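Local structure of DsbA family protein (Salmonella typhimurium, 7JVE) at residues E68-S73 / V220-T225; K119-F124 / T203-A208; A135-Q140 / A186-A191. The protein acts as a trimeric thioredoxin-like enzyme with both thiol oxidase and disulfide isomerase activities. One frame throughout, in Å; residues are numbered along the deposited sequence.

Interaction 1: E68-S73 / V220-T225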
loop_
_atom_site.group_PDB
_atom_site.type_symbol
_atom_site.label_atom_id
_atom_site.label_comp_id
_atom_site.label_asym_id
_atom_site.label_seq_id
_atom_site.Cartn_x
_atom_site.Cartn_y
_atom_site.Cartn_z
ATOM N N GLU A 68 25.907 -23.929 -5.965
ATOM C CA GLU A 68 24.716 -24.288 -5.216
ATOM C C GLU A 68 23.462 -24.022 -6.040
ATOM O O GLU A 68 22.541 -24.845 -6.062
ATOM C CB GLU A 68 24.684 -23.501 -3.901
ATOM C CG GLU A 68 25.823 -23.884 -2.965
ATOM C CD GLU A 68 27.069 -22.985 -3.114
ATOM O OE1 GLU A 68 27.607 -22.542 -2.074
ATOM O OE2 GLU A 68 27.491 -22.671 -4.251
ATOM N N LEU A 69 23.406 -22.869 -6.717
ATOM C CA LEU A 69 22.241 -22.535 -7.531
ATOM C C LEU A 69 21.987 -23.590 -8.602
ATOM O O LEU A 69 20.833 -23.899 -8.919
ATOM C CB LEU A 69 22.430 -21.164 -8.177
ATOM C CG LEU A 69 22.305 -19.937 -7.267
ATOM C CD1 LEU A 69 22.842 -18.702 -7.970
ATOM C CD2 LEU A 69 20.871 -19.720 -6.829
ATOM N N LEU A 70 23.052 -24.143 -9.185
ATOM C CA LEU A 70 22.937 -25.060 -10.309
ATOM C C LEU A 70 23.116 -26.515 -9.900
ATOM O O LEU A 70 23.223 -27.382 -10.774
ATOM C CB LEU A 70 23.944 -24.699 -11.398
ATOM C CG LEU A 70 23.983 -23.224 -11.773
ATOM C CD1 LEU A 70 24.995 -22.995 -12.866
ATOM C CD2 LEU A 70 22.616 -22.757 -12.178
ATOM N N SER A 71 23.137 -26.789 -8.594
ATOM C CA SER A 71 23.279 -28.140 -8.060
ATOM C C SER A 71 22.426 -29.140 -8.833
ATOM O O SER A 71 21.248 -28.896 -9.096
ATOM C CB SER A 71 22.873 -28.147 -6.581
ATOM O OG SER A 71 22.823 -29.476 -6.095
ATOM N N SER A 72 23.037 -30.258 -9.215
ATOM C CA SER A 72 22.248 -31.329 -9.807
ATOM C C SER A 72 21.419 -32.085 -8.769
ATOM O O SER A 72 20.743 -33.048 -9.138
ATOM C CB SER A 72 23.155 -32.318 -10.540
ATOM O OG SER A 72 24.166 -32.766 -9.663
ATOM N N SER A 73 21.478 -31.699 -7.490
ATOM C CA SER A 73 20.628 -32.297 -6.475
ATOM C C SER A 73 19.211 -31.726 -6.480
ATOM O O SER A 73 18.314 -32.332 -5.885
ATOM C CB SER A 73 21.259 -32.121 -5.094
ATOM O OG SER A 73 22.373 -32.985 -4.929
ATOM N N VAL A 220 16.610 -16.583 -10.539
ATOM C CA VAL A 220 17.960 -16.285 -10.999
ATOM C C VAL A 220 18.139 -16.897 -12.379
ATOM O O VAL A 220 17.992 -18.118 -12.556
ATOM C CB VAL A 220 19.050 -16.815 -10.057
ATOM C CG1 VAL A 220 20.402 -16.217 -10.479
ATOM C CG2 VAL A 220 18.717 -16.501 -8.608
ATOM N N VAL A 221 18.488 -16.058 -13.343
ATOM C CA VAL A 221 18.714 -16.464 -14.721
ATOM C C VAL A 221 20.175 -16.172 -15.050
ATOM O O VAL A 221 20.630 -15.030 -14.912
ATOM C CB VAL A 221 17.764 -15.732 -15.677
ATOM C CG1 VAL A 221 17.833 -16.344 -17.068
ATOM C CG2 VAL A 221 16.324 -15.756 -15.093
ATOM N N MET A 222 20.906 -17.195 -15.482
ATOM C CA MET A 222 22.350 -17.095 -15.605
ATOM C C MET A 222 22.862 -18.180 -16.537
ATOM O O MET A 222 22.241 -19.247 -16.647
ATOM C CB MET A 222 23.012 -17.209 -14.230
ATOM C CG MET A 222 22.835 -18.569 -13.605
ATOM S SD MET A 222 23.351 -18.662 -11.882
ATOM C CE MET A 222 24.915 -17.774 -11.898
ATOM N N PRO A 223 23.976 -17.938 -17.228
ATOM C CA PRO A 223 24.647 -19.024 -17.947
ATOM C C PRO A 223 25.162 -20.056 -16.960
ATOM O O PRO A 223 25.523 -19.740 -15.827
ATOM C CB PRO A 223 25.810 -18.326 -18.675
ATOM C CG PRO A 223 25.517 -16.854 -18.566
ATOM C CD PRO A 223 24.748 -16.686 -17.291
ATOM N N GLN A 224 25.205 -21.307 -17.408
ATOM C CA GLN A 224 25.657 -22.363 -16.518
ATOM C C GLN A 224 27.176 -22.450 -16.470
ATOM O O GLN A 224 27.731 -22.790 -15.420
ATOM C CB GLN A 224 25.055 -23.696 -16.951
ATOM C CG GLN A 224 23.537 -23.806 -16.772
ATOM C CD GLN A 224 23.121 -25.218 -16.424
ATOM O OE1 GLN A 224 22.892 -25.530 -15.263
ATOM N NE2 GLN A 224 23.058 -26.089 -17.428
ATOM N N THR A 225 27.862 -22.147 -17.576
ATOM C CA THR A 225 29.316 -22.237 -17.615
ATOM C C THR A 225 29.893 -21.064 -16.849
ATOM O O THR A 225 29.476 -19.919 -17.045
ATOM C CB THR A 225 29.858 -22.157 -19.039
ATOM O OG1 THR A 225 29.556 -20.858 -19.562
ATOM C CG2 THR A 225 29.219 -23.241 -19.910
#

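Interaction 2: K119-F124 / T203-A208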
loop_
_atom_site.group_PDB
_atom_site.type_symbol
_atom_site.label_atom_id
_atom_site.label_comp_id
_atom_site.label_asym_id
_atom_site.label_seq_id
_atom_site.Cartn_x
_atom_site.Cartn_y
_atom_site.Cartn_z
ATOM N N LYS A 119 13.776 -24.635 -6.576
ATOM C CA LYS A 119 14.279 -24.504 -5.203
ATOM C C LYS A 119 13.093 -24.277 -4.264
ATOM O O LYS A 119 12.688 -23.142 -4.028
ATOM C CB LYS A 119 15.293 -23.348 -5.088
ATOM C CG LYS A 119 16.446 -23.448 -6.044
ATOM C CD LYS A 119 17.373 -24.594 -5.638
ATOM C CE LYS A 119 18.764 -24.396 -6.194
ATOM N NZ LYS A 119 19.703 -25.450 -5.736
ATOM N N GLU A 120 12.555 -25.365 -3.716
ATOM C CA GLU A 120 11.459 -25.279 -2.756
ATOM C C GLU A 120 11.979 -24.785 -1.412
ATOM O O GLU A 120 12.988 -25.299 -0.913
ATOM C CB GLU A 120 10.810 -26.650 -2.584
ATOM C CG GLU A 120 10.086 -27.140 -3.806
ATOM C CD GLU A 120 9.683 -28.601 -3.713
ATOM O OE1 GLU A 120 9.112 -28.989 -2.685
ATOM O OE2 GLU A 120 9.907 -29.355 -4.687
ATOM N N PHE A 121 11.289 -23.804 -0.820
ATOM C CA PHE A 121 11.667 -23.269 0.480
ATOM C C PHE A 121 10.434 -22.699 1.174
ATOM O O PHE A 121 9.407 -22.453 0.529
ATOM C CB PHE A 121 12.782 -22.207 0.348
ATOM C CG PHE A 121 12.290 -20.816 -0.052
ATOM C CD1 PHE A 121 11.660 -20.606 -1.266
ATOM C CD2 PHE A 121 12.512 -19.717 0.773
ATOM C CE1 PHE A 121 11.218 -19.317 -1.653
ATOM C CE2 PHE A 121 12.080 -18.432 0.399
ATOM C CZ PHE A 121 11.423 -18.235 -0.821
ATOM N N PRO A 122 10.499 -22.481 2.504
ATOM C CA PRO A 122 9.337 -21.971 3.246
ATOM C C PRO A 122 9.453 -20.493 3.585
ATOM O O PRO A 122 10.433 -20.093 4.224
ATOM C CB PRO A 122 9.367 -22.808 4.527
ATOM C CG PRO A 122 10.845 -23.198 4.680
ATOM C CD PRO A 122 11.589 -22.840 3.419
ATOM N N ILE A 123 8.455 -19.685 3.209
ATOM C CA ILE A 123 8.525 -18.247 3.473
ATOM C C ILE A 123 8.474 -17.971 4.971
ATOM O O ILE A 123 9.171 -17.086 5.472
ATOM C CB ILE A 123 7.396 -17.512 2.730
ATOM C CG1 ILE A 123 7.633 -17.560 1.229
ATOM C CG2 ILE A 123 7.264 -16.062 3.223
ATOM C CD1 ILE A 123 6.535 -16.886 0.456
ATOM N N PHE A 124 7.664 -18.719 5.708
ATOM C CA PHE A 124 7.530 -18.519 7.143
ATOM C C PHE A 124 7.853 -19.804 7.903
ATOM O O PHE A 124 7.742 -20.924 7.385
ATOM C CB PHE A 124 6.116 -18.050 7.535
ATOM C CG PHE A 124 5.732 -16.707 6.976
ATOM C CD1 PHE A 124 6.335 -15.538 7.442
ATOM C CD2 PHE A 124 4.750 -16.609 6.002
ATOM C CE1 PHE A 124 5.971 -14.305 6.940
ATOM C CE2 PHE A 124 4.380 -15.380 5.496
ATOM C CZ PHE A 124 4.991 -14.225 5.966
ATOM N N THR A 203 18.868 -27.148 2.915
ATOM C CA THR A 203 19.829 -26.629 1.944
ATOM C C THR A 203 19.267 -25.437 1.189
ATOM O O THR A 203 19.957 -24.431 0.999
ATOM C CB THR A 203 20.219 -27.751 0.967
ATOM O OG1 THR A 203 20.807 -28.816 1.705
ATOM C CG2 THR A 203 21.206 -27.271 -0.129
ATOM N N ASN A 204 18.008 -25.527 0.752
ATOM C CA ASN A 204 17.419 -24.431 -0.012
ATOM C C ASN A 204 17.254 -23.175 0.840
ATOM O O ASN A 204 17.449 -22.062 0.349
ATOM C CB ASN A 204 16.077 -24.865 -0.596
ATOM C CG ASN A 204 16.231 -25.835 -1.738
ATOM O OD1 ASN A 204 17.340 -26.071 -2.217
ATOM N ND2 ASN A 204 15.122 -26.401 -2.193
ATOM N N GLN A 205 16.878 -23.329 2.113
ATOM C CA GLN A 205 16.712 -22.167 2.981
ATOM C C GLN A 205 18.059 -21.531 3.317
ATOM O O GLN A 205 18.176 -20.297 3.370
ATOM C CB GLN A 205 15.983 -22.560 4.261
ATOM C CG GLN A 205 15.865 -21.434 5.270
ATOM C CD GLN A 205 15.034 -20.282 4.740
ATOM O OE1 GLN A 205 14.197 -20.465 3.855
ATOM N NE2 GLN A 205 15.265 -19.084 5.276
ATOM N N ALA A 206 19.089 -22.356 3.535
ATOM C CA ALA A 206 20.436 -21.820 3.707
ATOM C C ALA A 206 20.882 -21.062 2.462
ATOM O O ALA A 206 21.454 -19.972 2.567
ATOM C CB ALA A 206 21.423 -22.943 4.042
ATOM N N LEU A 207 20.619 -21.621 1.273
ATOM C CA LEU A 207 20.938 -20.926 0.032
ATOM C C LEU A 207 20.097 -19.660 -0.140
ATOM O O LEU A 207 20.609 -18.629 -0.585
ATOM C CB LEU A 207 20.731 -21.860 -1.163
ATOM C CG LEU A 207 20.963 -21.250 -2.554
ATOM C CD1 LEU A 207 22.394 -20.673 -2.699
ATOM C CD2 LEU A 207 20.636 -22.208 -3.705
ATOM N N ALA A 208 18.802 -19.713 0.187
ATOM C CA ALA A 208 17.999 -18.488 0.098
ATOM C C ALA A 208 18.554 -17.396 1.009
ATOM O O ALA A 208 18.588 -16.220 0.629
ATOM C CB ALA A 208 16.535 -18.762 0.430
HETATM O O HOH W 1 19.960 -25.415 -3.172
HETATM O O HOH W 2 12.319 -18.074 3.700
#

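Interaction 3: A135-Q140 / A186-A191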
loop_
_atom_site.group_PDB
_atom_site.type_symbol
_atom_site.label_atom_id
_atom_site.label_comp_id
_atom_site.label_asym_id
_atom_site.label_seq_id
_atom_site.Cartn_x
_atom_site.Cartn_y
_atom_site.Cartn_z
ATOM N N ALA A 135 8.346 -31.107 -0.306
ATOM C CA ALA A 135 9.658 -31.357 -0.888
ATOM C C ALA A 135 10.022 -32.844 -0.836
ATOM O O ALA A 135 10.642 -33.357 -1.772
ATOM C CB ALA A 135 10.713 -30.488 -0.196
ATOM N N ARG A 136 9.638 -33.563 0.236
ATOM C CA ARG A 136 9.896 -35.008 0.294
ATOM C C ARG A 136 9.201 -35.740 -0.849
ATOM O O ARG A 136 9.815 -36.575 -1.527
ATOM C CB ARG A 136 9.433 -35.606 1.620
ATOM C CG ARG A 136 10.283 -35.298 2.834
ATOM C CD ARG A 136 9.750 -36.071 4.060
ATOM N NE ARG A 136 10.432 -35.625 5.267
ATOM C CZ ARG A 136 11.684 -35.954 5.572
ATOM N NH1 ARG A 136 12.383 -36.736 4.757
ATOM N NH2 ARG A 136 12.247 -35.494 6.667
ATOM N N VAL A 137 7.906 -35.458 -1.053
ATOM C CA VAL A 137 7.156 -36.094 -2.136
ATOM C C VAL A 137 7.779 -35.753 -3.474
ATOM O O VAL A 137 8.064 -36.638 -4.291
ATOM C CB VAL A 137 5.680 -35.671 -2.103
ATOM C CG1 VAL A 137 4.916 -36.377 -3.237
ATOM C CG2 VAL A 137 5.067 -35.953 -0.744
ATOM N N GLY A 138 8.019 -34.458 -3.707
ATOM C CA GLY A 138 8.589 -34.036 -4.975
ATOM C C GLY A 138 9.922 -34.703 -5.260
ATOM O O GLY A 138 10.199 -35.111 -6.388
ATOM N N GLU A 139 10.759 -34.847 -4.235
ATOM C CA GLU A 139 12.033 -35.497 -4.466
ATOM C C GLU A 139 11.850 -36.963 -4.850
ATOM O O GLU A 139 12.547 -37.461 -5.739
ATOM C CB GLU A 139 12.907 -35.368 -3.243
ATOM C CG GLU A 139 14.220 -36.037 -3.450
ATOM C CD GLU A 139 15.165 -35.761 -2.332
ATOM O OE1 GLU A 139 16.016 -34.856 -2.516
ATOM O OE2 GLU A 139 15.035 -36.430 -1.277
ATOM N N GLN A 140 10.922 -37.672 -4.198
ATOM C CA GLN A 140 10.645 -39.053 -4.583
ATOM C C GLN A 140 10.143 -39.130 -6.018
ATOM O O GLN A 140 10.615 -39.957 -6.806
ATOM C CB GLN A 140 9.628 -39.695 -3.635
ATOM C CG GLN A 140 10.190 -40.007 -2.282
ATOM C CD GLN A 140 11.387 -40.943 -2.385
ATOM O OE1 GLN A 140 11.328 -41.992 -3.040
ATOM N NE2 GLN A 140 12.502 -40.531 -1.788
ATOM N N ALA A 186 4.460 -44.539 2.438
ATOM C CA ALA A 186 4.709 -44.910 3.824
ATOM C C ALA A 186 6.086 -44.443 4.268
ATOM O O ALA A 186 6.263 -44.022 5.418
ATOM C CB ALA A 186 4.557 -46.425 4.014
ATOM N N ALA A 187 7.078 -44.506 3.375
ATOM C CA ALA A 187 8.414 -44.073 3.770
ATOM C C ALA A 187 8.455 -42.567 3.998
ATOM O O ALA A 187 9.152 -42.088 4.901
ATOM C CB ALA A 187 9.449 -44.495 2.724
ATOM N N VAL A 188 7.697 -41.806 3.204
ATOM C CA VAL A 188 7.658 -40.360 3.396
ATOM C C VAL A 188 6.961 -40.017 4.703
ATOM O O VAL A 188 7.382 -39.108 5.437
ATOM C CB VAL A 188 6.971 -39.669 2.204
ATOM C CG1 VAL A 188 6.648 -38.231 2.573
ATOM C CG2 VAL A 188 7.856 -39.740 0.974
ATOM N N LYS A 189 5.889 -40.736 5.024
ATOM C CA LYS A 189 5.198 -40.448 6.275
ATOM C C LYS A 189 6.115 -40.697 7.465
ATOM O O LYS A 189 6.174 -39.884 8.395
ATOM C CB LYS A 189 3.934 -41.297 6.379
ATOM C CG LYS A 189 2.846 -40.887 5.405
ATOM C CD LYS A 189 1.567 -41.687 5.654
ATOM C CE LYS A 189 0.456 -41.210 4.715
ATOM N NZ LYS A 189 -0.621 -42.220 4.509
ATOM N N GLU A 190 6.842 -41.816 7.448
ATOM C CA GLU A 190 7.714 -42.145 8.570
ATOM C C GLU A 190 8.842 -41.124 8.724
ATOM O O GLU A 190 9.193 -40.746 9.844
ATOM C CB GLU A 190 8.265 -43.566 8.412
ATOM C CG GLU A 190 9.376 -43.866 9.394
ATOM C CD GLU A 190 9.503 -45.348 9.726
ATOM O OE1 GLU A 190 8.444 -45.992 9.918
ATOM O OE2 GLU A 190 10.650 -45.853 9.828
ATOM N N ALA A 191 9.408 -40.645 7.614
ATOM C CA ALA A 191 10.449 -39.623 7.701
ATOM C C ALA A 191 9.892 -38.318 8.266
ATOM O O ALA A 191 10.499 -37.694 9.146
ATOM C CB ALA A 191 11.071 -39.393 6.321
#

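Interaction 1: E68-S73 / V220-T225
The flat group that crosses this contact is the carboxamide of Q224, and its oxygen is the part turned to L70: OE1 lies 4.1 Å from both CB and CD1 of L70, too far for more than loose van der Waals contact. The polar work of this amide is done elsewhere, since NE2 donates to the backbone carbonyls of A82 and N80, while OE1 accepts from R115; these bonds at its two ends fix how the group is rotated. L70 comes closer to the backbone of Q224 than to its amide, with CD1 3.7 Å from Q224 O.

Back along strand 218-223 the contact is purely apolar. M222 carries CG between its backbone N and carbonyl carbon (chi1 66°) and then runs extended at chi2, which puts SD beside a methyl of each leucine; the bend at chi3 turns only CE. SD sits 3.9 Å from L69 CD1, where the two side chains cross at about a right angle, and 4.2 Å from L70 CD2. Past the methionine, L69 CD2 reaches V220 CG2 at 4.3 Å, at the end of the contact away from Q224.

On the loop side, S71 OG accepts from S73 N at 2.9 Å, an ST turn that follows the end of helix 66-69. No hydrogen bond joins 68-73 directly to 220-225. The chemistry is therefore divided: L69, M222 and V220 form a buried apolar part with L70 beside them, while at the Q224 end R115 ties the two segments together indirectly, donating through NH1 to both L70 O and Q224 OE1.

Interaction 2: K119-F124 / T203-A208
N204 meets the end of strand 115-120 because its CG stands opposite its own carbonyl carbon (chi1 -73°), which carries the carboxamide off the helix toward K119 and E120. Q205 uses a different path: its chain leaves trans to the backbone N and then folds at chi2 (64°), bringing OE1 back to F121 and P122.

The direct bond runs from N204 ND2 to E120 O, 2.7 Å long. At 161° on the hydrogen it is fairly straight, and the acceptor lies in the plane of the N204 amide, although the donor is somewhat tilted from the carbonyl plane of E120. The other end of the same amide is served by a water, which donates to N204 OD1 and accepts from K119 NZ at 2.6 Å. That ammonium group also donates to S74 OG and to E68 O, so the charge of a buried lysine is surrounded by oxygen atoms. Its aliphatic part is packed as well, with K119 CE 3.8 Å from L207 CD2.

Q205 OE1 lies at the edge of the F121 ring, in its plane and 3.6 Å from CD2, and the ring and amide planes are close to parallel. The rotation of this amide is set from its other end, where NE2 donates to Q209 OE1 and S214 OG. A second water donates both to Q205 OE1 and to P122 O, its oxygen 2.8 Å from P122 O. A208 CB approaches F121 CD2 obliquely at 4.1 Å.

The contact thus lays helix 199-210 against the end of strand 115-120 and the loop after it. Strand 84-90 lies alongside, W128 and S131 of helix 128-145 pack on P122, and the side chain of I123 packs on C94 of the C94-C97 disulfide.

Interaction 3: A135-Q140 / A186-A191
Apolar contacts centre on V188, whose two methyls serve different partners on helix 128-145. CG1 lies 3.9 Å from R136 CB and, more loosely, 4.3 Å from V137 CG2. CG2 turns instead to the aliphatic root of Q140, touching CG at 4.0 Å. The side chains of R136 and Q140 each slide past the valine in the opposite direction, and its methyls rest mainly on their methylene groups, with V137 a looser neighbour. V188 is buried in this position, and the CA atoms of R136 and V188, 6.6 Å apart, are the nearest such pair across the contact.

The second kind of contact is between a flat cation and a methyl group. R136 sets off beside its backbone N, with CG anti to the carbonyl carbon (chi1 -74°), and runs extended as far as NE, which takes its head beyond V188 to the next turn of helix 182-193. There A191 CB lies over one face of the guanidinium, displaced toward the rim and 3.4 Å from NH1.

Hydrogen bonds across the two segments are absent. The arginine spends its donors just beyond them: NE donates to Q192 OE1 and NH2 to A196 O, bonds that hold the guanidinium in its orientation over A191.

The helices run roughly antiparallel, their local axes 146° apart in direction and 10.3 Å apart at closest approach, with V172 and A176 of helix 169-176 also touching V137. This is helix-helix packing in the helical region between strands 115-120 and 218-223, consistent with the helical domain that DsbA-family proteins carry inserted in the thioredoxin fold.

Interactions 1 and 2 are buried and reach the same sheet, one at strand 218-223 and the other at strand 115-120. They touch directly: the lysine of interaction 2 reaches the helix end of interaction 1, while L207 packs on E68 and L69. Their chemistry differs, sulfur and leucine methyls filling interaction 1, whereas side-chain amides and two waters join the elements of interaction 2. Interaction 3 lies farther out, about 17 Å from interaction 2 between centres, and is only partly buried; its helices meet through valine, alanine and the methylenes of arginine and glutamine, with no direct hydrogen bond between the two segments. Helix 128-145 connects it inward, since A135 packs against E120 of interaction 2.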